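Local coordinates for protein trehalose-6-phosphate phosphatase (Cryptococcus neoformans, PDB 5DX9) that belongs to the trehalose-phosphatase family of the HAD clan and binds a magnesium ion, at residues A18-T30 / D203-D216. Sequence-based numbering, arbitrary orientation.
Unlike the reference sequence in segment 18-30: Asn26 (reference Asp). With MG (magnesium ion), chain C; G6P (6-O-phosphono-alpha-D-glucopyranose), chain B; GLC (alpha-D-glucopyranose), chain D.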
loop_
_atom_site.group_PDB
_atom_site.type_symbol
_atom_site.label_atom_id
_atom_site.label_comp_id
_atom_site.label_asym_id
_atom_site.label_seq_id
_atom_site.Cartn_x
_atom_site.Cartn_y
_atom_site.Cartn_z
ATOM N N ALA A 18 20.740 6.283 9.165
ATOM C CA ALA A 18 19.482 6.244 9.907
ATOM C C ALA A 18 19.524 5.330 11.131
ATOM O O ALA A 18 20.164 4.277 11.119
ATOM C CB ALA A 18 18.348 5.819 8.981
ATOM N N ASN A 19 18.825 5.744 12.184
ATOM C CA ASN A 19 18.702 4.947 13.400
ATOM C C ASN A 19 17.542 3.961 13.316
ATOM O O ASN A 19 17.696 2.781 13.630
ATOM C CB ASN A 19 18.528 5.856 14.617
ATOM C CG ASN A 19 19.748 6.721 14.875
ATOM O OD1 ASN A 19 20.887 6.266 14.735
ATOM N ND2 ASN A 19 19.517 7.976 15.250
ATOM N N LYS A 20 16.380 4.452 12.892
ATOM C CA LYS A 20 15.217 3.593 12.694
ATOM C C LYS A 20 14.559 3.874 11.348
ATOM O O LYS A 20 14.194 5.010 11.046
ATOM C CB LYS A 20 14.207 3.773 13.826
ATOM C CG LYS A 20 13.242 2.609 13.958
ATOM C CD LYS A 20 13.183 2.109 15.390
ATOM C CE LYS A 20 12.671 0.684 15.460
ATOM N NZ LYS A 20 13.641 -0.271 14.848
ATOM N N ARG A 21 14.396 2.829 10.544
ATOM C CA ARG A 21 13.936 2.989 9.171
ATOM C C ARG A 21 12.580 2.327 8.914
ATOM O O ARG A 21 12.394 1.138 9.172
ATOM C CB ARG A 21 14.988 2.429 8.212
ATOM C CG ARG A 21 16.362 3.067 8.391
ATOM C CD ARG A 21 17.361 2.555 7.372
ATOM N NE ARG A 21 17.761 1.182 7.653
ATOM C CZ ARG A 21 18.964 0.828 8.092
ATOM N NH1 ARG A 21 19.899 1.749 8.288
ATOM N NH2 ARG A 21 19.235 -0.450 8.325
ATOM N N LEU A 22 11.638 3.118 8.410
ATOM C CA LEU A 22 10.330 2.611 8.008
ATOM C C LEU A 22 10.340 2.299 6.515
ATOM O O LEU A 22 10.459 3.201 5.685
ATOM C CB LEU A 22 9.234 3.626 8.345
ATOM C CG LEU A 22 7.780 3.148 8.303
ATOM C CD1 LEU A 22 7.582 1.938 9.203
ATOM C CD2 LEU A 22 6.840 4.274 8.708
ATOM N N LEU A 23 10.232 1.018 6.175
ATOM C CA LEU A 23 10.315 0.596 4.782
ATOM C C LEU A 23 8.994 -0.006 4.308
ATOM O O LEU A 23 8.596 -1.087 4.743
ATOM C CB LEU A 23 11.454 -0.409 4.592
ATOM C CG LEU A 23 12.840 0.043 5.061
ATOM C CD1 LEU A 23 13.893 -1.032 4.770
ATOM C CD2 LEU A 23 13.216 1.375 4.423
ATOM N N LEU A 24 8.326 0.698 3.400
ATOM C CA LEU A 24 6.981 0.322 2.979
ATOM C C LEU A 24 6.924 -0.028 1.498
ATOM O O LEU A 24 7.219 0.805 0.642
ATOM C CB LEU A 24 6.009 1.455 3.295
ATOM C CG LEU A 24 6.090 1.938 4.745
ATOM C CD1 LEU A 24 5.253 3.190 4.960
ATOM C CD2 LEU A 24 5.678 0.828 5.705
ATOM N N PHE A 25 6.540 -1.267 1.205
ATOM C CA PHE A 25 6.484 -1.753 -0.170
ATOM C C PHE A 25 5.094 -2.206 -0.593
ATOM O O PHE A 25 4.495 -3.080 0.040
ATOM C CB PHE A 25 7.448 -2.924 -0.368
ATOM C CG PHE A 25 8.886 -2.584 -0.113
ATOM C CD1 PHE A 25 9.701 -2.146 -1.144
ATOM C CD2 PHE A 25 9.428 -2.718 1.155
ATOM C CE1 PHE A 25 11.025 -1.843 -0.916
ATOM C CE2 PHE A 25 10.751 -2.416 1.390
ATOM C CZ PHE A 25 11.552 -1.978 0.356
ATOM N N ASN A 26 4.588 -1.622 -1.675
ATOM C CA ASN A 26 3.451 -2.199 -2.385
ATOM C C ASN A 26 3.923 -3.505 -3.001
ATOM O O ASN A 26 5.129 -3.736 -3.102
ATOM C CB ASN A 26 2.918 -1.239 -3.452
ATOM C CG ASN A 26 1.730 -1.807 -4.214
ATOM O OD1 ASN A 26 1.825 -2.104 -5.400
ATOM N ND2 ASN A 26 0.609 -1.951 -3.533
ATOM N N TYR A 27 3.001 -4.375 -3.401
ATOM C CA TYR A 27 3.440 -5.632 -3.995
ATOM C C TYR A 27 3.321 -5.661 -5.510
ATOM O O TYR A 27 4.321 -5.552 -6.211
ATOM C CB TYR A 27 2.681 -6.828 -3.425
ATOM C CG TYR A 27 3.268 -8.114 -3.959
ATOM C CD1 TYR A 27 4.575 -8.472 -3.649
ATOM C CD2 TYR A 27 2.542 -8.949 -4.801
ATOM C CE1 TYR A 27 5.136 -9.629 -4.139
ATOM C CE2 TYR A 27 3.095 -10.118 -5.297
ATOM C CZ TYR A 27 4.397 -10.451 -4.960
ATOM O OH TYR A 27 4.976 -11.598 -5.441
ATOM N N ASP A 28 2.104 -5.837 -6.013
ATOM C CA ASP A 28 1.899 -5.967 -7.450
ATOM C C ASP A 28 2.360 -4.710 -8.174
ATOM O O ASP A 28 2.028 -3.599 -7.765
ATOM C CB ASP A 28 0.429 -6.258 -7.764
ATOM C CG ASP A 28 -0.052 -7.544 -7.129
ATOM O OD1 ASP A 28 0.453 -8.617 -7.518
ATOM O OD2 ASP A 28 -0.933 -7.481 -6.244
ATOM N N GLY A 29 3.131 -4.895 -9.240
ATOM C CA GLY A 29 3.636 -3.785 -10.029
ATOM C C GLY A 29 4.755 -3.018 -9.345
ATOM O O GLY A 29 5.367 -2.128 -9.937
ATOM N N THR A 30 5.029 -3.364 -8.092
ATOM C CA THR A 30 6.040 -2.652 -7.325
ATOM C C THR A 30 7.212 -3.551 -6.952
ATOM O O THR A 30 8.364 -3.199 -7.186
ATOM C CB THR A 30 5.447 -2.045 -6.048
ATOM O OG1 THR A 30 4.475 -1.050 -6.402
ATOM C CG2 THR A 30 6.545 -1.401 -5.211
ATOM N N ASP A 203 10.123 7.408 16.177
ATOM C CA ASP A 203 11.575 7.541 16.157
ATOM C C ASP A 203 12.148 7.302 14.765
ATOM O O ASP A 203 13.364 7.336 14.572
ATOM C CB ASP A 203 12.210 6.579 17.162
ATOM C CG ASP A 203 11.789 5.139 16.940
ATOM O OD1 ASP A 203 12.597 4.238 17.249
ATOM O OD2 ASP A 203 10.657 4.909 16.458
ATOM N N VAL A 204 11.270 7.054 13.800
ATOM C CA VAL A 204 11.687 6.855 12.417
ATOM C C VAL A 204 12.323 8.121 11.851
ATOM O O VAL A 204 11.771 9.213 11.986
ATOM C CB VAL A 204 10.501 6.437 11.530
ATOM C CG1 VAL A 204 10.868 6.542 10.059
ATOM C CG2 VAL A 204 10.056 5.032 11.878
ATOM N N ASP A 205 13.487 7.974 11.226
ATOM C CA ASP A 205 14.183 9.115 10.636
ATOM C C ASP A 205 14.484 8.885 9.155
ATOM O O ASP A 205 15.120 9.713 8.504
ATOM C CB ASP A 205 15.476 9.416 11.405
ATOM C CG ASP A 205 16.383 8.210 11.518
ATOM O OD1 ASP A 205 15.906 7.084 11.274
ATOM O OD2 ASP A 205 17.574 8.385 11.857
ATOM N N LEU A 206 14.025 7.754 8.630
ATOM C CA LEU A 206 14.077 7.500 7.194
ATOM C C LEU A 206 12.855 6.699 6.779
ATOM O O LEU A 206 12.620 5.606 7.295
ATOM C CB LEU A 206 15.349 6.749 6.804
ATOM C CG LEU A 206 15.518 6.487 5.306
ATOM C CD1 LEU A 206 15.896 7.767 4.577
ATOM C CD2 LEU A 206 16.544 5.401 5.046
ATOM N N ILE A 207 12.075 7.243 5.854
ATOM C CA ILE A 207 10.914 6.530 5.340
ATOM C C ILE A 207 11.047 6.263 3.848
ATOM O O ILE A 207 11.276 7.179 3.059
ATOM C CB ILE A 207 9.605 7.303 5.593
ATOM C CG1 ILE A 207 9.334 7.424 7.093
ATOM C CG2 ILE A 207 8.437 6.603 4.914
ATOM C CD1 ILE A 207 8.045 8.146 7.419
ATOM N N PHE A 208 10.917 4.996 3.470
ATOM C CA PHE A 208 10.813 4.635 2.067
ATOM C C PHE A 208 9.440 4.031 1.802
ATOM O O PHE A 208 8.967 3.191 2.567
ATOM C CB PHE A 208 11.912 3.656 1.656
ATOM C CG PHE A 208 11.848 3.262 0.209
ATOM C CD1 PHE A 208 12.467 4.033 -0.761
ATOM C CD2 PHE A 208 11.144 2.135 -0.187
ATOM C CE1 PHE A 208 12.402 3.679 -2.094
ATOM C CE2 PHE A 208 11.074 1.776 -1.519
ATOM C CZ PHE A 208 11.703 2.553 -2.475
ATOM N N CYS A 209 8.804 4.475 0.722
ATOM C CA CYS A 209 7.486 3.982 0.338
ATOM C C CYS A 209 7.383 3.922 -1.177
ATOM O O CYS A 209 7.631 4.915 -1.858
ATOM C CB CYS A 209 6.381 4.876 0.913
ATOM S SG CYS A 209 4.672 4.353 0.543
ATOM N N ALA A 210 7.024 2.756 -1.703
ATOM C CA ALA A 210 6.904 2.576 -3.145
ATOM C C ALA A 210 5.557 1.966 -3.536
ATOM O O ALA A 210 5.003 1.136 -2.811
ATOM C CB ALA A 210 8.038 1.716 -3.659
ATOM N N GLY A 211 5.046 2.384 -4.693
ATOM C CA GLY A 211 3.773 1.905 -5.208
ATOM C C GLY A 211 3.594 2.295 -6.665
ATOM O O GLY A 211 4.164 3.285 -7.122
ATOM N N ASP A 212 2.793 1.530 -7.396
ATOM C CA ASP A 212 2.671 1.732 -8.836
ATOM C C ASP A 212 1.292 2.216 -9.279
ATOM O O ASP A 212 1.127 2.674 -10.407
ATOM C CB ASP A 212 2.997 0.433 -9.565
ATOM C CG ASP A 212 1.944 -0.628 -9.337
ATOM O OD1 ASP A 212 1.542 -0.827 -8.168
ATOM O OD2 ASP A 212 1.499 -1.245 -10.329
ATOM N N ASP A 213 0.302 2.108 -8.400
ATOM C CA ASP A 213 -1.080 2.363 -8.800
ATOM C C ASP A 213 -1.619 3.654 -8.199
ATOM O O ASP A 213 -0.975 4.268 -7.349
ATOM C CB ASP A 213 -1.971 1.185 -8.391
ATOM C CG ASP A 213 -3.154 1.001 -9.320
ATOM O OD1 ASP A 213 -3.603 2.000 -9.926
ATOM O OD2 ASP A 213 -3.632 -0.147 -9.451
ATOM N N LYS A 214 -2.810 4.056 -8.634
ATOM C CA LYS A 214 -3.448 5.260 -8.105
ATOM C C LYS A 214 -3.773 5.140 -6.614
ATOM O O LYS A 214 -3.759 6.135 -5.880
ATOM C CB LYS A 214 -4.726 5.574 -8.886
ATOM C CG LYS A 214 -5.517 6.737 -8.307
ATOM C CD LYS A 214 -6.766 7.050 -9.122
ATOM C CE LYS A 214 -7.578 8.167 -8.474
ATOM N NZ LYS A 214 -8.769 8.542 -9.287
ATOM N N THR A 215 -4.071 3.921 -6.173
ATOM C CA THR A 215 -4.391 3.670 -4.772
ATOM C C THR A 215 -3.178 3.943 -3.883
ATOM O O THR A 215 -3.311 4.184 -2.684
ATOM C CB THR A 215 -4.866 2.219 -4.554
ATOM O OG1 THR A 215 -3.808 1.315 -4.890
ATOM C CG2 THR A 215 -6.083 1.915 -5.421
ATOM N N ASP A 216 -1.994 3.907 -4.485
ATOM C CA ASP A 216 -0.753 4.103 -3.746
ATOM C C ASP A 216 -0.466 5.574 -3.529
ATOM O O ASP A 216 0.387 5.934 -2.715
ATOM C CB ASP A 216 0.409 3.436 -4.477
ATOM C CG ASP A 216 0.244 1.939 -4.565
ATOM O OD1 ASP A 216 0.403 1.379 -5.670
ATOM O OD2 ASP A 216 -0.057 1.322 -3.522
HETATM MG MG MG C . 0.406 -2.303 -6.913
HETATM C C1 G6P B . -3.945 -7.537 -7.979
HETATM C C2 G6P B . -4.934 -8.326 -7.130
HETATM C C3 G6P B . -6.220 -7.555 -6.909
HETATM C C4 G6P B . -5.929 -6.236 -6.224
HETATM C C5 G6P B . -4.731 -5.455 -6.799
HETATM C C6 G6P B . -3.978 -4.680 -5.700
HETATM O O1 G6P B . -4.370 -7.404 -9.337
HETATM O O2 G6P B . -5.203 -9.573 -7.767
HETATM O O3 G6P B . -7.097 -8.289 -6.043
HETATM O O4 G6P B . -7.150 -5.492 -6.330
HETATM O O5 G6P B . -3.703 -6.248 -7.413
HETATM O O6 G6P B . -2.637 -5.199 -5.514
HETATM P P G6P B . -1.437 -4.264 -4.931
HETATM O O1P G6P B . -0.336 -5.096 -4.106
HETATM O O2P G6P B . -0.750 -3.614 -6.069
HETATM O O3P G6P B . -2.129 -3.155 -3.993
HETATM C C1 GLC D . -3.343 -6.832 -10.159
HETATM C C2 GLC D . -3.901 -6.496 -11.543
HETATM C C3 GLC D . -4.174 -7.761 -12.344
HETATM C C4 GLC D . -2.955 -8.673 -12.379
HETATM C C5 GLC D . -2.438 -8.937 -10.967
HETATM C C6 GLC D . -1.109 -9.689 -10.974
HETATM O O2 GLC D . -5.103 -5.716 -11.395
HETATM O O3 GLC D . -4.536 -7.408 -13.683
HETATM O O4 GLC D . -3.326 -9.894 -13.037
HETATM O O5 GLC D . -2.225 -7.715 -10.265
HETATM O O6 GLC D . -0.174 -9.031 -11.840
HETATM O O HOH W 1 -0.696 -0.874 -5.937
HETATM O O HOH W 2 -0.388 -2.400 -8.849
#
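Asn26 OD1 is held from two sides of the contact's chemistry: it binds magnesium at 2.1 Å and accepts a hydrogen bond from Thr30 OG1 in the carbonyl plane, which steadies that ligand, while Asp212 OD1 of the partner segment reaches the same metal at 2.2 Å. The loops that follow the two strands supply the protein ligands, Asp28 O being the third; O2P of 6-O-phosphono-alpha-D-glucopyranose and two waters complete six. Lys178 pairs with Asp212 OD2. Asn26 replaces the reference aspartate.

Behind the metal, strands 21-25 and 206-211 run parallel, and the ladder extends from Leu22 N to Leu206 O through to Asn26 N to Ala210 O, the closest rung being Leu24 N to Phe208 O at 2.7 Å. On one face Leu23 CD2 meets Phe208 CB, and the Phe25 and Phe208 rings lie oblique, planes 45° apart; Phe298 meets both edge-to-face. On the other, Leu22 CB rests against Val204 CG1.

At the far end, Asp205 OD2 accepts from Asn19 N at 2.9 Å through the syn lone pair, nearly straight at 173°, while OD1 takes Lys20 N at 3.1 Å on the syn side, tilted out of the carboxylate plane. CG lying between the backbone N and the carbonyl carbon (chi1 54°) brings the carboxylate to these N-H groups, and Asp205 N answers Lys20 O. Two adjacent parallel strands whose following loops hold the magnesium together typify the Rossmann-like core of HAD phosphatases.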